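Local coordinates for secreted protein ASP-2 (Necator americanus, PDB 1U53) that belongs to the pathogenesis-related-1 (CAP) proteins secreted by hookworm and serves as a vaccine antigen, its molecular activity remaining uncertain, at residues K73-N78 with L83-F88; S26-V31 with K51-D56. All blocks are in the same frame, centred on the assembly; numbering follows the deposited sequence.

Interaction 1: K73-N78 with L83-F88; sequences KHSQPN and LGENIF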
ATOM      1  N   LYS A  73      14.808   7.620   1.379  1.00 14.54           N
ATOM      2  CA  LYS A  73      15.246   6.704   2.425  1.00 16.09           C
ATOM      3  C   LYS A  73      14.067   6.356   3.309  1.00 14.04           C
ATOM      4  O   LYS A  73      13.254   7.211   3.660  1.00 13.47           O
ATOM      5  CB  LYS A  73      16.339   7.372   3.293  1.00 18.38           C
ATOM      6  CG  LYS A  73      17.096   6.363   4.176  1.00 21.16           C
ATOM      7  CD  LYS A  73      17.971   7.081   5.211  1.00 24.67           C
ATOM      8  CE  LYS A  73      18.726   6.057   6.073  1.00 28.52           C
ATOM      9  NZ  LYS A  73      19.340   4.977   5.243  1.00 29.07           N
ATOM     10  N   HIS A  74      14.008   5.096   3.696  1.00 13.77           N
ATOM     11  CA  HIS A  74      13.055   4.691   4.727  1.00 13.95           C
ATOM     12  C   HIS A  74      13.324   5.408   6.037  1.00 14.62           C
ATOM     13  O   HIS A  74      14.484   5.631   6.426  1.00 15.12           O
ATOM     14  CB  HIS A  74      13.086   3.169   4.917  1.00 17.83           C
ATOM     15  CG  HIS A  74      12.228   2.456   3.931  1.00 20.75           C
ATOM     16  ND1 HIS A  74      12.747   1.734   2.878  1.00 23.79           N
ATOM     17  CD2 HIS A  74      10.882   2.421   3.790  1.00 20.74           C
ATOM     18  CE1 HIS A  74      11.748   1.248   2.155  1.00 21.82           C
ATOM     19  NE2 HIS A  74      10.610   1.637   2.702  1.00 23.75           N
ATOM     20  N   SER A  75      12.238   5.718   6.736  1.00 13.12           N
ATOM     21  CA  SER A  75      12.312   6.326   8.055  1.00 11.98           C
ATOM     22  C   SER A  75      12.557   5.279   9.122  1.00 13.92           C
ATOM     23  O   SER A  75      12.235   4.085   8.989  1.00 13.80           O
ATOM     24  CB  SER A  75      10.995   7.090   8.380  1.00 12.97           C
ATOM     25  OG  SER A  75       9.863   6.222   8.250  1.00 14.56           O
ATOM     26  N   GLN A  76      13.143   5.753  10.209  1.00 12.31           N
ATOM     27  CA  GLN A  76      13.360   4.874  11.320  1.00 15.68           C
ATOM     28  C   GLN A  76      12.036   4.662  12.047  1.00 17.71           C
ATOM     29  O   GLN A  76      11.169   5.526  12.023  1.00 16.12           O
ATOM     30  CB  GLN A  76      14.373   5.552  12.236  1.00 16.24           C
ATOM     31  CG  GLN A  76      15.780   5.491  11.677  1.00 16.27           C
ATOM     32  CD  GLN A  76      16.444   4.176  12.066  1.00 17.62           C
ATOM     33  OE1 GLN A  76      16.655   3.307  11.232  1.00 22.11           O
ATOM     34  NE2 GLN A  76      16.760   4.029  13.357  1.00 20.76           N
ATOM     35  N   PRO A  77      11.846   3.489  12.676  1.00 18.99           N
ATOM     36  CA  PRO A  77      10.569   3.173  13.298  1.00 18.96           C
ATOM     37  C   PRO A  77      10.001   4.206  14.288  1.00 19.49           C
ATOM     38  O   PRO A  77       8.790   4.384  14.304  1.00 20.00           O
ATOM     39  CB  PRO A  77      10.845   1.821  13.979  1.00 21.82           C
ATOM     40  CG  PRO A  77      11.815   1.179  13.014  1.00 22.03           C
ATOM     41  CD  PRO A  77      12.767   2.337  12.719  1.00 22.80           C
ATOM     42  N   ASN A  78      10.838   4.841  15.113  1.00 19.90           N
ATOM     43  CA  ASN A  78      10.374   5.842  16.048  1.00 20.05           C
ATOM     44  C   ASN A  78       9.889   7.116  15.344  1.00 18.96           C
ATOM     45  O   ASN A  78       9.245   7.952  15.972  1.00 18.87           O
ATOM     46  CB  ASN A  78      11.449   6.156  17.097  1.00 23.47           C
ATOM     47  CG  ASN A  78      10.902   6.862  18.296  1.00 25.68           C
ATOM     48  OD1 ASN A  78      11.418   7.918  18.709  1.00 28.80           O
ATOM     49  ND2 ASN A  78       9.830   6.321  18.868  1.00 24.74           N
ATOM     50  N   LEU A  83       3.893   1.935  12.316  1.00 14.89           N
ATOM     51  CA  LEU A  83       3.509   2.049  10.880  1.00 12.26           C
ATOM     52  C   LEU A  83       4.481   1.412   9.919  1.00 12.45           C
ATOM     53  O   LEU A  83       5.701   1.412  10.162  1.00 12.87           O
ATOM     54  CB  LEU A  83       3.387   3.515  10.474  1.00 13.04           C
ATOM     55  CG  LEU A  83       2.369   4.279  11.293  1.00 12.03           C
ATOM     56  CD1 LEU A  83       2.497   5.774  10.945  1.00 13.84           C
ATOM     57  CD2 LEU A  83       0.948   3.781  11.027  1.00 13.84           C
ATOM     58  N   GLY A  84       3.954   0.902   8.784  1.00 11.43           N
ATOM     59  CA  GLY A  84       4.803   0.412   7.689  1.00 11.85           C
ATOM     60  C   GLY A  84       5.019   1.567   6.710  1.00 11.18           C
ATOM     61  O   GLY A  84       4.492   2.686   6.899  1.00 10.49           O
ATOM     62  N   GLU A  85       5.799   1.316   5.657  1.00  9.96           N
ATOM     63  CA  GLU A  85       6.150   2.430   4.786  1.00  9.52           C
ATOM     64  C   GLU A  85       6.595   1.920   3.413  1.00 10.51           C
ATOM     65  O   GLU A  85       7.400   0.942   3.322  1.00 10.75           O
ATOM     66  CB  GLU A  85       7.310   3.197   5.392  1.00 10.67           C
ATOM     67  CG  GLU A  85       7.748   4.459   4.564  1.00  9.38           C
ATOM     68  CD  GLU A  85       8.881   5.158   5.294  1.00 11.83           C
ATOM     69  OE1 GLU A  85      10.016   4.607   5.299  1.00 12.65           O
ATOM     70  OE2 GLU A  85       8.613   6.193   5.953  1.00 12.69           O
ATOM     71  N   ASN A  86       6.103   2.583   2.357  1.00  9.79           N
ATOM     72  CA  ASN A  86       6.591   2.340   0.971  1.00  9.72           C
ATOM     73  C   ASN A  86       7.077   3.660   0.442  1.00  9.35           C
ATOM     74  O   ASN A  86       6.461   4.691   0.676  1.00  9.90           O
ATOM     75  CB  ASN A  86       5.444   1.911   0.064  1.00 10.44           C
ATOM     76  CG  ASN A  86       5.127   0.431   0.193  1.00 11.34           C
ATOM     77  OD1 ASN A  86       6.029  -0.346   0.548  1.00 14.10           O
ATOM     78  ND2 ASN A  86       3.914   0.017  -0.195  1.00 10.86           N
ATOM     79  N   ILE A  87       8.212   3.644  -0.271  1.00  9.79           N
ATOM     80  CA  ILE A  87       8.704   4.916  -0.825  1.00 10.32           C
ATOM     81  C   ILE A  87       8.902   4.791  -2.345  1.00 10.30           C
ATOM     82  O   ILE A  87       9.054   3.670  -2.881  1.00 10.27           O
ATOM     83  CB  ILE A  87      10.025   5.382  -0.154  1.00 11.66           C
ATOM     84  CG1 ILE A  87      11.150   4.377  -0.396  1.00 13.17           C
ATOM     85  CG2 ILE A  87       9.778   5.668   1.330  1.00 12.08           C
ATOM     86  CD1 ILE A  87      12.499   4.844   0.218  1.00 12.57           C
ATOM     87  N   PHE A  88       8.819   5.920  -3.059  1.00  9.36           N
ATOM     88  CA  PHE A  88       8.922   5.902  -4.532  1.00 11.08           C
ATOM     89  C   PHE A  88       9.491   7.225  -4.971  1.00 11.80           C
ATOM     90  O   PHE A  88       9.250   8.256  -4.328  1.00 11.38           O
ATOM     91  CB  PHE A  88       7.529   5.716  -5.175  1.00 11.76           C
ATOM     92  CG  PHE A  88       7.470   5.975  -6.678  1.00 12.63           C
ATOM     93  CD1 PHE A  88       7.765   4.980  -7.586  1.00 12.73           C
ATOM     94  CD2 PHE A  88       7.088   7.226  -7.153  1.00 13.20           C
ATOM     95  CE1 PHE A  88       7.682   5.233  -8.997  1.00 15.35           C
ATOM     96  CE2 PHE A  88       7.032   7.506  -8.552  1.00 15.03           C
ATOM     97  CZ  PHE A  88       7.336   6.477  -9.460  1.00 14.49           C
TER
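I87 packs against one face of the H74 imidazole, its CD1 4.2 Å from the ring centroid and 14° off the ring normal, a CH-pi contact. I87 CD1 also lies 3.8 Å from K73 C in the loop backbone. Two residues earlier, E85, which also points toward the loop, runs past the ring in the opposite sense, with its carboxylate plane turned 25° from that of the imidazole. Because CG stands anti to the backbone N (chi1 -178°) and the chain continues extended, the carboxylate reaches the loop backbone. There S75 binds it twice: the hydroxyl OG donates to E85 OE2 at 2.6 Å, from the syn side but well out of the carboxylate plane, and the backbone N donates to OE1, whose position is less certain. H74 NE2 adds a weak bond to the backbone O of E85, 3.3 Å long. N66, from helix 57-67, and Q162, from strand 157-164, also donate to E85 OE2, so three donors fix the carboxylate's position. The loop after helix 57-67 is thus fastened over strand 84-90, an outermost strand of the central sheet. H74 and E85 probably correspond to the histidine and GEN-motif glutamate that line the central cavity of CAP proteins.

Interaction 2: S26-V31 with K51-D56; sequences SLRSSV and KTMAYD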
ATOM      1  N   SER A  26      -8.794  -0.609  -4.595  1.00 11.99           N
ATOM      2  CA  SER A  26      -9.035  -1.290  -5.870  1.00 11.71           C
ATOM      3  C   SER A  26      -8.127  -2.520  -6.031  1.00 11.88           C
ATOM      4  O   SER A  26      -8.563  -3.577  -6.424  1.00 13.69           O
ATOM      5  CB  SER A  26      -8.698  -0.327  -7.008  1.00 14.89           C
ATOM      6  OG  SER A  26      -8.812  -0.952  -8.286  1.00 21.13           O
ATOM      7  N   LEU A  27      -6.846  -2.333  -5.790  1.00 10.77           N
ATOM      8  CA  LEU A  27      -5.876  -3.386  -6.005  1.00  9.18           C
ATOM      9  C   LEU A  27      -6.000  -4.448  -4.919  1.00  9.96           C
ATOM     10  O   LEU A  27      -5.886  -5.656  -5.229  1.00 11.77           O
ATOM     11  CB  LEU A  27      -4.471  -2.758  -6.040  1.00 11.01           C
ATOM     12  CG  LEU A  27      -4.229  -1.876  -7.269  1.00 10.71           C
ATOM     13  CD1 LEU A  27      -2.962  -1.031  -7.142  1.00 12.86           C
ATOM     14  CD2 LEU A  27      -4.121  -2.736  -8.516  1.00 10.86           C
ATOM     15  N   ARG A  28      -6.246  -4.030  -3.666  1.00  9.17           N
ATOM     16  CA  ARG A  28      -6.600  -5.048  -2.644  1.00  8.27           C
ATOM     17  C   ARG A  28      -7.769  -5.888  -3.112  1.00 10.79           C
ATOM     18  O   ARG A  28      -7.802  -7.114  -2.897  1.00 11.29           O
ATOM     19  CB  ARG A  28      -6.904  -4.350  -1.304  1.00 10.52           C
ATOM     20  CG  ARG A  28      -5.617  -3.833  -0.731  1.00 10.50           C
ATOM     21  CD  ARG A  28      -5.838  -2.844   0.436  1.00 11.34           C
ATOM     22  NE  ARG A  28      -6.334  -3.491   1.673  1.00 10.48           N
ATOM     23  CZ  ARG A  28      -5.552  -4.022   2.622  1.00 11.94           C
ATOM     24  NH1 ARG A  28      -4.218  -4.052   2.501  1.00 10.49           N
ATOM     25  NH2 ARG A  28      -6.118  -4.554   3.697  1.00 10.97           N
ATOM     26  N   SER A  29      -8.761  -5.221  -3.719  1.00 11.32           N
ATOM     27  CA  SER A  29      -9.959  -5.945  -4.142  1.00 12.39           C
ATOM     28  C   SER A  29      -9.617  -6.909  -5.272  1.00 13.24           C
ATOM     29  O   SER A  29     -10.006  -8.075  -5.237  1.00 12.98           O
ATOM     30  CB  SER A  29     -11.094  -4.969  -4.575  1.00 13.23           C
ATOM     31  OG  SER A  29     -12.139  -5.649  -5.300  1.00 12.56           O
ATOM     32  N   SER A  30      -8.866  -6.438  -6.261  1.00 11.51           N
ATOM     33  CA  SER A  30      -8.421  -7.359  -7.336  1.00 12.12           C
ATOM     34  C   SER A  30      -7.719  -8.599  -6.800  1.00 12.13           C
ATOM     35  O   SER A  30      -7.984  -9.701  -7.243  1.00 12.84           O
ATOM     36  CB  SER A  30      -7.517  -6.658  -8.347  1.00 14.73           C
ATOM     37  OG  SER A  30      -6.174  -6.470  -7.909  1.00 22.49           O
ATOM     38  N   VAL A  31      -6.798  -8.425  -5.857  1.00 10.94           N
ATOM     39  CA  VAL A  31      -6.112  -9.574  -5.284  1.00 12.30           C
ATOM     40  C   VAL A  31      -7.138 -10.472  -4.576  1.00 12.12           C
ATOM     41  O   VAL A  31      -7.158 -11.684  -4.789  1.00 12.23           O
ATOM     42  CB  VAL A  31      -5.018  -9.109  -4.283  1.00 12.99           C
ATOM     43  CG1 VAL A  31      -4.518 -10.296  -3.430  1.00 12.59           C
ATOM     44  CG2 VAL A  31      -3.932  -8.395  -5.046  1.00 11.81           C
ATOM     45  N   LYS A  51      -9.207  -6.478   4.256  1.00 14.11           N
ATOM     46  CA  LYS A  51      -9.904  -5.348   4.849  1.00 14.65           C
ATOM     47  C   LYS A  51      -9.792  -4.103   3.959  1.00 13.79           C
ATOM     48  O   LYS A  51      -8.762  -3.879   3.299  1.00 13.10           O
ATOM     49  CB  LYS A  51      -9.372  -5.089   6.271  1.00 17.77           C
ATOM     50  CG  LYS A  51      -9.429  -6.363   7.154  1.00 20.13           C
ATOM     51  CD  LYS A  51      -9.278  -6.005   8.649  1.00 19.55           C
ATOM     52  CE  LYS A  51      -9.641  -7.227   9.563  1.00 21.69           C
ATOM     53  NZ  LYS A  51      -9.249  -6.885  10.963  1.00 24.01           N
ATOM     54  N   THR A  52     -10.873  -3.331   3.959  1.00 12.72           N
ATOM     55  CA  THR A  52     -10.860  -1.992   3.336  1.00 13.15           C
ATOM     56  C   THR A  52      -9.961  -1.039   4.131  1.00 13.38           C
ATOM     57  O   THR A  52     -10.035  -0.984   5.387  1.00 15.75           O
ATOM     58  CB  THR A  52     -12.305  -1.430   3.319  1.00 13.83           C
ATOM     59  OG1 THR A  52     -13.160  -2.326   2.607  1.00 15.82           O
ATOM     60  CG2 THR A  52     -12.353  -0.135   2.561  1.00 16.54           C
ATOM     61  N   MET A  53      -9.157  -0.252   3.409  1.00 12.96           N
ATOM     62  CA  MET A  53      -8.388   0.823   4.013  1.00 11.97           C
ATOM     63  C   MET A  53      -9.181   2.139   4.080  1.00 12.97           C
ATOM     64  O   MET A  53     -10.085   2.409   3.270  1.00 12.22           O
ATOM     65  CB  MET A  53      -7.088   1.113   3.246  1.00 12.16           C
ATOM     66  CG  MET A  53      -6.050   0.027   3.352  1.00 14.30           C
ATOM     67  SD  MET A  53      -4.685   0.404   2.246  1.00 14.53           S
ATOM     68  CE  MET A  53      -3.403  -0.627   2.939  1.00 15.16           C
ATOM     69  N   ALA A  54      -8.852   2.934   5.107  1.00 13.48           N
ATOM     70  CA  ALA A  54      -9.369   4.292   5.251  1.00 13.98           C
ATOM     71  C   ALA A  54      -8.178   5.235   5.251  1.00 11.03           C
ATOM     72  O   ALA A  54      -7.104   4.870   5.722  1.00 12.59           O
ATOM     73  CB  ALA A  54     -10.104   4.473   6.586  1.00 14.45           C
ATOM     74  N   TYR A  55      -8.396   6.455   4.801  1.00 12.28           N
ATOM     75  CA  TYR A  55      -7.340   7.474   4.798  1.00 12.47           C
ATOM     76  C   TYR A  55      -7.196   8.040   6.196  1.00 13.64           C
ATOM     77  O   TYR A  55      -8.192   8.177   6.940  1.00 13.93           O
ATOM     78  CB  TYR A  55      -7.626   8.604   3.788  1.00 11.08           C
ATOM     79  CG  TYR A  55      -6.333   9.285   3.358  1.00 11.91           C
ATOM     80  CD1 TYR A  55      -5.503   8.700   2.384  1.00 12.04           C
ATOM     81  CD2 TYR A  55      -5.889  10.457   3.985  1.00 11.17           C
ATOM     82  CE1 TYR A  55      -4.268   9.310   2.020  1.00 10.76           C
ATOM     83  CE2 TYR A  55      -4.667  11.069   3.626  1.00 11.50           C
ATOM     84  CZ  TYR A  55      -3.861  10.485   2.664  1.00 11.55           C
ATOM     85  OH  TYR A  55      -2.648  11.055   2.335  1.00 11.52           O
ATOM     86  N   ASP A  56      -5.964   8.315   6.607  1.00 11.09           N
ATOM     87  CA  ASP A  56      -5.763   8.764   8.020  1.00 11.82           C
ATOM     88  C   ASP A  56      -4.800   9.951   7.983  1.00 13.15           C
ATOM     89  O   ASP A  56      -3.633   9.802   7.563  1.00 14.12           O
ATOM     90  CB  ASP A  56      -5.153   7.610   8.814  1.00 13.93           C
ATOM     91  CG  ASP A  56      -4.868   7.959  10.258  1.00 16.20           C
ATOM     92  OD1 ASP A  56      -4.470   9.087  10.548  1.00 17.10           O
ATOM     93  OD2 ASP A  56      -5.038   7.091  11.139  1.00 17.43           O
TER
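The guanidinium of R28 has M53 over one face and the carbonyl of K51 at its edge. CG of M53 sits 3.9 Å above the guanidinium plane, displaced toward the rim, while its methyl CE comes within 3.5 Å of R28 NH1. The two side chains cross at about a right angle, and the thioether sulfur SD packs 3.9 Å from R28 CD. At the edge, NE and NH2 grip the single oxygen K51 O side-on, at 2.9 Å and 2.8 Å respectively. The oxygen lies within about 6° of the guanidinium plane; NE approaches almost in line with the carbonyl, and NH2 comes in at a C=O...N angle of 132°, somewhat out of the carbonyl plane. A bend at chi3 (71°) turns the end of R28 so that this edge meets the carbonyl. NH1 donates to the backbone oxygens of M138 and W140, so a buried positive group is satisfied largely by main-chain carbonyls, which also fix its rotation. The aliphatic start of K51 stays near R28 NH2, but its amine leaves to form a salt bridge with E142. R28 therefore ties helix 14-32 to the chain around 138-140 and to K51-M53, a buried arginine-to-carbonyl junction between the helix and the segment entering the edge strand 54-55 within the alpha-beta-alpha sandwich of the CAP fold.

How the interactions relate
Interactions 1 and 2 lie on opposite sides of the chain's centre, 20 Å apart between centres and about 7 Å between nearest atoms. They do not touch, but both reach the four-stranded mixed sheet: interaction 1 at the outermost strand 84-90, interaction 2 just ahead of strand 54-55, the other outermost strand. Interaction 1 is partly buried, its strand residues inside and its loop residues nearer the surface, whereas interaction 2 is buried and involves a helix. Their chemistry is reversed: in 73-78 with 83-88 an acidic side chain accepts from a loop, and in 26-31 with 51-56 a basic side chain donates to a backbone carbonyl. Aliphatic or thioether groups cover a flat group in each.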